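Local atomic coordinates of broad specificity aminotransferase (Leishmania mexicana, PDB entry 4WB0), a protein that probably transfers amino groups between aspartate or other amino acids and 2-oxo acids, using pyridoxal 5'-phosphate, with broad substrate specificity. Residues E13-Q16 with K17-G20; T98-L101 with E102-V105; K121-T124 with H125-A129. All coordinates share one frame; numbering follows the deposited sequence. Where two conformers were deposited one is given.

Contact 1: residues E13-Q16 with K17-G20; sequences ERWQ and KIQG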
ATOM      1  N   GLU A  13      16.898 -23.522  11.044  1.00 52.18           N
ATOM      2  CA  GLU A  13      17.997 -22.918  11.800  1.00 52.95           C
ATOM      3  C   GLU A  13      18.168 -21.418  11.460  1.00 53.22           C
ATOM      4  O   GLU A  13      18.433 -20.594  12.350  1.00 51.12           O
ATOM      5  CB  GLU A  13      19.294 -23.687  11.516  1.00 58.90           C
ATOM      6  CG  GLU A  13      19.293 -25.118  12.073  1.00 66.93           C
ATOM      7  CD  GLU A  13      20.427 -25.998  11.511  1.00 75.50           C
ATOM      8  OE1 GLU A  13      20.522 -26.168  10.281  1.00 78.33           O
ATOM      9  OE2 GLU A  13      21.223 -26.524  12.303  1.00 78.69           O
ATOM     10  N   ARG A  14      18.001 -21.082  10.174  1.00 53.04           N
ATOM     11  CA  ARG A  14      18.096 -19.700   9.686  1.00 54.44           C
ATOM     12  C   ARG A  14      17.008 -18.830  10.287  1.00 49.91           C
ATOM     13  O   ARG A  14      17.271 -17.703  10.723  1.00 49.87           O
ATOM     14  CB  ARG A  14      17.963 -19.627   8.161  1.00 58.64           C
ATOM     15  CG  ARG A  14      18.916 -20.492   7.376  1.00 64.29           C
ATOM     16  CD  ARG A  14      20.057 -19.693   6.804  1.00 67.04           C
ATOM     17  NE  ARG A  14      20.758 -20.441   5.760  1.00 70.43           N
ATOM     18  CZ  ARG A  14      22.039 -20.272   5.449  1.00 76.05           C
ATOM     19  NH1 ARG A  14      22.786 -19.396   6.112  1.00 81.05           N
ATOM     20  NH2 ARG A  14      22.578 -20.992   4.476  1.00 76.33           N
ATOM     21  N   TRP A  15      15.772 -19.332  10.268  1.00 46.12           N
ATOM     22  CA  TRP A  15      14.655 -18.568  10.824  1.00 44.66           C
ATOM     23  C   TRP A  15      14.798 -18.429  12.324  1.00 45.52           C
ATOM     24  O   TRP A  15      14.483 -17.379  12.884  1.00 44.56           O
ATOM     25  CB  TRP A  15      13.317 -19.208  10.480  1.00 44.96           C
ATOM     26  CG  TRP A  15      12.915 -18.936   9.065  1.00 43.28           C
ATOM     27  CD1 TRP A  15      13.057 -19.779   8.012  1.00 43.75           C
ATOM     28  CD2 TRP A  15      12.337 -17.718   8.538  1.00 41.38           C
ATOM     29  NE1 TRP A  15      12.586 -19.186   6.855  1.00 42.45           N
ATOM     30  CE2 TRP A  15      12.144 -17.922   7.154  1.00 42.82           C
ATOM     31  CE3 TRP A  15      11.955 -16.487   9.102  1.00 40.17           C
ATOM     32  CZ2 TRP A  15      11.595 -16.950   6.322  1.00 39.53           C
ATOM     33  CZ3 TRP A  15      11.402 -15.506   8.265  1.00 39.23           C
ATOM     34  CH2 TRP A  15      11.226 -15.748   6.890  1.00 38.35           C
ATOM     35  N   GLN A  16      15.330 -19.460  12.971  1.00 48.70           N
ATOM     36  CA  GLN A  16      15.502 -19.411  14.418  1.00 51.30           C
ATOM     37  C   GLN A  16      16.307 -18.183  14.881  1.00 50.10           C
ATOM     38  O   GLN A  16      16.146 -17.717  15.991  1.00 49.40           O
ATOM     39  CB  GLN A  16      16.180 -20.679  14.913  1.00 55.97           C
ATOM     40  CG  GLN A  16      16.154 -20.825  16.438  1.00 59.83           C
ATOM     41  CD  GLN A  16      14.754 -21.087  17.005  1.00 61.45           C
ATOM     42  OE1 GLN A  16      13.963 -21.860  16.433  1.00 60.80           O
ATOM     43  NE2 GLN A  16      14.446 -20.451  18.149  1.00 62.37           N
ATOM     44  N   LYS A  17      17.180 -17.674  14.027  1.00 49.03           N
ATOM     45  CA  LYS A  17      18.024 -16.542  14.373  1.00 48.60           C
ATOM     46  C   LYS A  17      17.437 -15.149  14.056  1.00 48.23           C
ATOM     47  O   LYS A  17      18.124 -14.133  14.210  1.00 48.86           O
ATOM     48  CB  LYS A  17      19.343 -16.715  13.652  1.00 48.70           C
ATOM     49  CG  LYS A  17      20.161 -17.951  14.130  1.00 56.95           C
ATOM     50  CD  LYS A  17      21.429 -18.072  13.335  1.00 62.97           C
ATOM     51  CE  LYS A  17      22.444 -18.964  14.029  1.00 73.33           C
ATOM     52  NZ  LYS A  17      23.836 -18.739  13.516  1.00 79.20           N
ATOM     53  N   ILE A  18      16.192 -15.084  13.583  1.00 45.62           N
ATOM     54  CA  ILE A  18      15.610 -13.785  13.254  1.00 42.65           C
ATOM     55  C   ILE A  18      15.419 -12.982  14.527  1.00 43.25           C
ATOM     56  O   ILE A  18      14.988 -13.500  15.558  1.00 43.14           O
ATOM     57  CB  ILE A  18      14.269 -13.900  12.479  1.00 40.87           C
ATOM     58  CG1 ILE A  18      13.959 -12.575  11.783  1.00 39.18           C
ATOM     59  CG2 ILE A  18      13.110 -14.351  13.390  1.00 41.02           C
ATOM     60  CD1 ILE A  18      12.754 -12.642  10.822  1.00 37.92           C
ATOM     61  N   GLN A  19      15.810 -11.715  14.445  1.00 46.18           N
ATOM     62  CA  GLN A  19      15.728 -10.797  15.575  1.00 51.33           C
ATOM     63  C   GLN A  19      14.374 -10.118  15.602  1.00 42.85           C
ATOM     64  O   GLN A  19      13.996  -9.431  14.657  1.00 38.61           O
ATOM     65  CB  GLN A  19      16.835  -9.739  15.498  1.00 66.25           C
ATOM     66  CG  GLN A  19      18.223 -10.270  15.783  1.00 83.77           C
ATOM     67  CD  GLN A  19      18.324 -10.875  17.171  1.00 97.70           C
ATOM     68  OE1 GLN A  19      18.058 -10.206  18.170  1.00101.11           O
ATOM     69  NE2 GLN A  19      18.686 -12.154  17.238  1.00103.86           N
ATOM     70  N   GLY A  20      13.668 -10.261  16.709  1.00 41.35           N
ATOM     71  CA  GLY A  20      12.367  -9.625  16.857  1.00 40.15           C
ATOM     72  C   GLY A  20      12.532  -8.123  16.961  1.00 41.72           C
ATOM     73  O   GLY A  20      13.642  -7.627  17.125  1.00 40.40           O
TER
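Trp-15 and Ile-18, three residues apart where helix 11-16 gives way to a loop, form the more closely packed, buried side of this turn. Their side chains run alongside each other in the same direction, and CD1 of Ile-18 comes within 4.1 Å of CZ3 on the six-membered part of the Trp-15 indole, approaching it obliquely. Ile-18 reaches the ring because CG1 lies anti to its backbone N (chi1 -162°) and the chain continues extended to CD1. The backbone fastens the same pair: Ile-18 N donates to Trp-15 O at 2.9 Å, a nearly straight bond (169°). CG2 of Ile-18 rests 3.4 Å from Trp-15 O as well. One residue earlier, Lys-17 N makes a longer, weak bond of 3.3 Å to Arg-14 O.

The solvent side is looser. The extended chain of Lys-17 passes Glu-13 O through CG, at 3.6 Å, before its amine leads away from the helix, while exposed Glu-13 turns back to receive a hydrogen bond from Thr-10 N. The buried side faces the other chain of the homodimer: Trp-15 NE1 is hydrogen-bonded to a polar side chain there, and Ile-18 O to a basic one. The chemistry thus implies an N-terminal arm directed at its partner subunit, as in related aspartate aminotransferases, with apolar and polar groups both used in the attachment.

Contact 2: residues T98-L101 with E102-V105; sequences TVEL and ENLV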
ATOM      1  N   THR A  98      -7.423  27.748  -7.661  1.00 92.19           N
ATOM      2  CA  THR A  98      -6.491  28.527  -8.474  1.00 94.39           C
ATOM      3  C   THR A  98      -5.425  27.625  -9.110  1.00 91.83           C
ATOM      4  O   THR A  98      -5.033  27.833 -10.261  1.00 97.98           O
ATOM      5  CB  THR A  98      -5.790  29.648  -7.627  1.00 70.99           C
ATOM      6  OG1 THR A  98      -4.662  29.122  -6.895  1.00 66.94           O
ATOM      7  CG2 THR A  98      -6.785  30.283  -6.668  1.00 74.06           C
ATOM      8  N   VAL A  99      -4.996  26.610  -8.356  1.00 80.75           N
ATOM      9  CA  VAL A  99      -3.801  25.812  -8.664  1.00 62.49           C
ATOM     10  C   VAL A  99      -3.726  25.300 -10.102  1.00 52.37           C
ATOM     11  O   VAL A  99      -4.743  24.888 -10.702  1.00 49.16           O
ATOM     12  CB  VAL A  99      -3.705  24.598  -7.706  1.00 58.17           C
ATOM     13  CG1 VAL A  99      -4.789  23.523  -8.036  1.00 52.00           C
ATOM     14  CG2 VAL A  99      -2.258  24.030  -7.703  1.00 54.07           C
ATOM     15  N   GLU A 100      -2.529  25.332 -10.668  1.00 46.65           N
ATOM     16  CA  GLU A 100      -2.354  24.809 -12.021  1.00 48.72           C
ATOM     17  C   GLU A 100      -1.899  23.360 -11.978  1.00 37.64           C
ATOM     18  O   GLU A 100      -0.731  23.058 -11.749  1.00 34.90           O
ATOM     19  CB  GLU A 100      -1.381  25.681 -12.810  1.00 65.20           C
ATOM     20  CG  GLU A 100      -1.953  27.052 -13.084  1.00 82.91           C
ATOM     21  CD  GLU A 100      -1.157  27.812 -14.109  1.00 98.55           C
ATOM     22  OE1 GLU A 100      -0.704  28.932 -13.794  1.00102.70           O
ATOM     23  OE2 GLU A 100      -0.989  27.287 -15.232  1.00105.33           O
ATOM     24  N   LEU A 101      -2.850  22.452 -12.163  1.00 34.88           N
ATOM     25  CA  LEU A 101      -2.565  21.031 -12.089  1.00 35.66           C
ATOM     26  C   LEU A 101      -1.414  20.651 -13.034  1.00 39.09           C
ATOM     27  O   LEU A 101      -0.680  19.671 -12.801  1.00 36.24           O
ATOM     28  CB  LEU A 101      -3.820  20.239 -12.416  1.00 38.02           C
ATOM     29  CG  LEU A 101      -4.922  20.315 -11.330  1.00 40.72           C
ATOM     30  CD1 LEU A 101      -6.150  19.537 -11.783  1.00 42.08           C
ATOM     31  CD2 LEU A 101      -4.462  19.796  -9.981  1.00 37.59           C
ATOM     32  N   GLU A 102      -1.251  21.447 -14.091  1.00 41.75           N
ATOM     33  CA  GLU A 102      -0.254  21.176 -15.115  1.00 50.37           C
ATOM     34  C   GLU A 102       1.155  21.475 -14.672  1.00 46.95           C
ATOM     35  O   GLU A 102       2.103  21.062 -15.330  1.00 46.55           O
ATOM     36  CB  GLU A 102      -0.560  22.009 -16.370  1.00 63.92           C
ATOM     37  CG  GLU A 102      -2.019  21.967 -16.796  1.00 73.93           C
ATOM     38  CD  GLU A 102      -2.854  23.181 -16.329  1.00 79.41           C
ATOM     39  OE1 GLU A 102      -2.550  23.789 -15.272  1.00 76.73           O
ATOM     40  OE2 GLU A 102      -3.830  23.526 -17.051  1.00 84.53           O
ATOM     41  N   ASN A 103       1.298  22.257 -13.614  1.00 44.98           N
ATOM     42  CA  ASN A 103       2.622  22.630 -13.111  1.00 45.93           C
ATOM     43  C   ASN A 103       2.943  21.863 -11.870  1.00 42.09           C
ATOM     44  O   ASN A 103       3.795  22.302 -11.085  1.00 45.99           O
ATOM     45  CB  ASN A 103       2.724  24.134 -12.783  1.00 48.35           C
ATOM     46  CG  ASN A 103       2.453  25.030 -13.974  1.00 51.24           C
ATOM     47  OD1 ASN A 103       2.465  24.607 -15.137  1.00 52.45           O
ATOM     48  ND2 ASN A 103       2.184  26.291 -13.682  1.00 52.96           N
ATOM     49  N   LEU A 104       2.209  20.777 -11.601  1.00 33.24           N
ATOM     50  CA  LEU A 104       2.670  19.931 -10.527  1.00 32.16           C
ATOM     51  C   LEU A 104       2.602  18.443 -10.899  1.00 27.79           C
ATOM     52  O   LEU A 104       2.061  18.062 -11.948  1.00 27.33           O
ATOM     53  CB  LEU A 104       1.887  20.238  -9.256  1.00 28.84           C
ATOM     54  CG  LEU A 104       0.387  20.019  -9.342  1.00 28.27           C
ATOM     55  CD1 LEU A 104       0.051  18.707  -8.881  1.00 26.47           C
ATOM     56  CD2 LEU A 104      -0.324  21.058  -8.465  1.00 29.88           C
ATOM     57  N   VAL A 105       3.254  17.639 -10.071  1.00 25.52           N
ATOM     58  CA  VAL A 105       3.254  16.172 -10.191  0.65 26.64           C
ATOM     59  C   VAL A 105       2.514  15.609  -8.996  1.00 26.88           C
ATOM     60  O   VAL A 105       2.829  15.985  -7.859  1.00 27.69           O
ATOM     61  CB  VAL A 105       4.671  15.585 -10.203  0.65 25.58           C
ATOM     62  CG1 VAL A 105       4.647  14.071 -10.531  0.65 26.83           C
ATOM     63  CG2 VAL A 105       5.492  16.302 -11.201  0.65 29.63           C
TER
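A single turn of 3-10 helix, centred on Leu-101 and Glu-102, leads the chain into strand 104-110, and its bonds join Glu-100 to Asn-103 and Leu-101 to Leu-104. Asn-103 N donates to Glu-100 O at 2.9 Å. The following bond, Leu-104 N to Leu-101 O, is weak at 3.3 Å. Three polar side chains gather on the exposed side of the turn. Glu-102 folds back over it: its chain bends at chi2 (98°) and brings OE1 to 3.3 Å from CB of Glu-100. That leaves OE1 of Glu-102 3.8 Å from OE2 of Glu-100, with the two carboxylate planes almost perpendicular (86°). Such closeness of like charges would probably favour screening by solvent and might raise the proton affinity of one group. Asn-103 runs alongside Glu-100 in the same direction, and its ND2 stands 3.7 Å from OE2 of Glu-100, a long polar approach.

In the fold, the strand entered here is, within this chain, an outermost strand of the mixed sheet of the large, cofactor-binding domain of fold type I aminotransferases, and Val-105 pairs through its backbone with Leu-273 on the adjoining strand 268-274. Toward the interior, the turn presents apolar groups. CG2 of Val-99 meets CD2 of Leu-104 at 3.6 Å, the two side chains crossing at about a right angle. Helix 84-95 flanks this pair, with Lys-92 against Val-99 and Val-91 against Leu-104.

Contact 3: residues K121-T124 with H125-A129; sequences KLLT and HVFDA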
ATOM      1  N   LYS A 121      11.396   8.486   0.110  1.00 25.69           N
ATOM      2  CA  LYS A 121      12.221   7.734  -0.818  1.00 27.72           C
ATOM      3  C   LYS A 121      12.583   8.554  -2.059  1.00 27.45           C
ATOM      4  O   LYS A 121      13.735   8.522  -2.521  1.00 27.00           O
ATOM      5  CB  LYS A 121      11.517   6.451  -1.254  1.00 27.68           C
ATOM      6  CG  LYS A 121      11.357   5.435  -0.110  1.00 30.85           C
ATOM      7  CD  LYS A 121      10.614   4.159  -0.601  1.00 39.61           C
ATOM      8  CE  LYS A 121      10.322   3.228   0.529  1.00 41.05           C
ATOM      9  NZ  LYS A 121       9.358   2.200  -0.001  1.00 41.63           N
ATOM     10  N   LEU A 122      11.573   9.265  -2.583  1.00 25.95           N
ATOM     11  CA  LEU A 122      11.750  10.079  -3.774  1.00 24.91           C
ATOM     12  C   LEU A 122      12.900  11.059  -3.553  1.00 23.31           C
ATOM     13  O   LEU A 122      13.772  11.246  -4.413  1.00 25.87           O
ATOM     14  CB  LEU A 122      10.439  10.805  -4.095  1.00 22.58           C
ATOM     15  CG  LEU A 122      10.575  11.847  -5.204  1.00 22.62           C
ATOM     16  CD1 LEU A 122      10.850  11.171  -6.553  1.00 26.46           C
ATOM     17  CD2 LEU A 122       9.272  12.659  -5.205  1.00 24.52           C
ATOM     18  N   LEU A 123      12.913  11.639  -2.372  1.00 22.86           N
ATOM     19  CA  LEU A 123      13.853  12.714  -2.056  1.00 25.50           C
ATOM     20  C   LEU A 123      15.277  12.172  -2.059  1.00 25.13           C
ATOM     21  O   LEU A 123      16.210  12.904  -2.334  1.00 27.42           O
ATOM     22  CB  LEU A 123      13.507  13.348  -0.723  1.00 21.40           C
ATOM     23  CG  LEU A 123      12.355  14.398  -0.744  1.00 24.60           C
ATOM     24  CD1 LEU A 123      12.007  14.715   0.621  1.00 26.38           C
ATOM     25  CD2 LEU A 123      12.719  15.699  -1.448  1.00 23.52           C
ATOM     26  N   THR A 124      15.449  10.874  -1.823  1.00 25.89           N
ATOM     27  CA  THR A 124      16.789  10.309  -1.862  1.00 25.94           C
ATOM     28  C   THR A 124      17.326  10.264  -3.285  1.00 29.41           C
ATOM     29  O   THR A 124      18.509  10.046  -3.482  1.00 30.58           O
ATOM     30  CB  THR A 124      16.899   8.858  -1.319  1.00 31.08           C
ATOM     31  OG1 THR A 124      16.223   7.981  -2.233  1.00 29.27           O
ATOM     32  CG2 THR A 124      16.292   8.723   0.077  1.00 31.07           C
ATOM     33  N   HIS A 125      16.487  10.509  -4.279  1.00 27.60           N
ATOM     34  CA  HIS A 125      16.971  10.547  -5.667  1.00 29.85           C
ATOM     35  C   HIS A 125      17.383  11.948  -6.076  1.00 32.11           C
ATOM     36  O   HIS A 125      17.861  12.146  -7.177  1.00 32.13           O
ATOM     37  CB  HIS A 125      15.883  10.033  -6.635  1.00 31.89           C
ATOM     38  CG  HIS A 125      15.666   8.557  -6.566  1.00 33.79           C
ATOM     39  ND1 HIS A 125      14.850   7.968  -5.624  1.00 35.73           N
ATOM     40  CD2 HIS A 125      16.192   7.549  -7.291  1.00 37.39           C
ATOM     41  CE1 HIS A 125      14.864   6.658  -5.791  1.00 36.46           C
ATOM     42  NE2 HIS A 125      15.672   6.380  -6.797  1.00 41.39           N
ATOM     43  N   VAL A 126      17.162  12.921  -5.195  1.00 31.04           N
ATOM     44  CA  VAL A 126      17.455  14.329  -5.502  1.00 29.90           C
ATOM     45  C   VAL A 126      18.509  14.848  -4.531  1.00 30.89           C
ATOM     46  O   VAL A 126      19.243  15.776  -4.847  1.00 32.20           O
ATOM     47  CB  VAL A 126      16.178  15.217  -5.376  1.00 36.27           C
ATOM     48  CG1 VAL A 126      16.453  16.618  -5.780  1.00 38.48           C
ATOM     49  CG2 VAL A 126      15.073  14.690  -6.204  1.00 36.41           C
ATOM     50  N   PHE A 127      18.499  14.303  -3.320  1.00 28.75           N
ATOM     51  CA  PHE A 127      19.442  14.687  -2.247  1.00 33.33           C
ATOM     52  C   PHE A 127      20.238  13.489  -1.833  1.00 34.05           C
ATOM     53  O   PHE A 127      19.770  12.353  -1.971  1.00 33.29           O
ATOM     54  CB  PHE A 127      18.665  15.244  -1.016  1.00 30.74           C
ATOM     55  CG  PHE A 127      17.932  16.511  -1.300  1.00 30.91           C
ATOM     56  CD1 PHE A 127      16.703  16.482  -1.902  1.00 29.98           C
ATOM     57  CD2 PHE A 127      18.485  17.740  -0.994  1.00 33.26           C
ATOM     58  CE1 PHE A 127      16.024  17.667  -2.198  1.00 30.13           C
ATOM     59  CE2 PHE A 127      17.784  18.918  -1.285  1.00 30.89           C
ATOM     60  CZ  PHE A 127      16.581  18.874  -1.866  1.00 29.56           C
ATOM     61  N   ASP A 128      21.436  13.729  -1.309  1.00 36.46           N
ATOM     62  CA  ASP A 128      22.287  12.644  -0.833  1.00 37.77           C
ATOM     63  C   ASP A 128      21.879  12.266   0.597  1.00 37.12           C
ATOM     64  O   ASP A 128      22.279  12.904   1.582  1.00 37.62           O
ATOM     65  CB  ASP A 128      23.751  13.047  -0.865  1.00 39.98           C
ATOM     66  CG  ASP A 128      24.665  11.871  -0.590  1.00 42.76           C
ATOM     67  OD1 ASP A 128      24.191  10.868  -0.010  1.00 40.42           O
ATOM     68  OD2 ASP A 128      25.853  11.947  -0.956  1.00 47.18           O
ATOM     69  N   ALA A 129      21.070  11.235   0.693  1.00 35.98           N
ATOM     70  CA  ALA A 129      20.464  10.849   1.958  1.00 36.69           C
ATOM     71  C   ALA A 129      21.493  10.265   2.935  1.00 38.90           C
ATOM     72  O   ALA A 129      21.186  10.015   4.102  1.00 37.05           O
ATOM     73  CB  ALA A 129      19.344   9.866   1.700  1.00 38.54           C
TER
HETATM   74  O   HOH W   1      20.572   9.297  -1.491  1.00 28.86           O
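Two first torsions bring Thr-124 and His-125 together around one carbonyl, Lys-121 O: that of Thr-124 (69°) sets OG1 between its own backbone N and carbonyl carbon, and that of His-125 (-72°) turns the imidazole back along the chain. The site is the C-terminal end of helix 111-123, which leads by a loop to strand 134-138 of the central sheet of the aminotransferase fold. Lys-121 O accepts Thr-124 OG1 in its carbonyl plane at 2.6 Å, together with Thr-124 N; His-125 ND1 adds a weak bond of 3.3 Å. His-125 N binds Leu-122 O at 2.8 Å, and the same oxygen lies at the edge of the imidazole.

Leu-123 O accepts two backbone N-H groups. Val-126 N reaches it from well above the carbonyl plane, whereas Phe-127 N, 2.9 Å from Leu-123 O, lies almost on the extension of its C=O bond (170°). The Phe-127 ring turns its edge to this oxygen, and CE1 packs on CD2 of Leu-123 at 3.9 Å, the two side chains lying side by side. Trp-153 borders Leu-123, Thr-124 and Ala-129, while the other subunit packs on His-125, Val-126 and Phe-127. Beyond the turn, CG2 of Thr-124 touches CB of Ala-129 at 3.6 Å, and a water completes the closure, donating to Thr-124 O and accepting from Ala-129 N, 3.0 Å from each.

From the N terminus, the three contacts follow in series, and none nests within or crosses another. Each turns the chain over a few residues at the end or start of a regular element. Contact 1 closes the turn after helix 11-16, at the chain's periphery, its centre about 32 Å from that of contact 3. Contact 2 shapes the entry from helix 84-95 into strand 104-110, outermost in this chain's sheet. That strand runs on into helix 111-123, whose far end is closed by contact 3 before strand 134-138. Contacts 2 and 3 thus bracket one strand-helix unit, with nearest atoms about 7 Å apart, and both adjoin helix 281-293. Contacts 1 and 3 meet the other subunit; contact 2 does not.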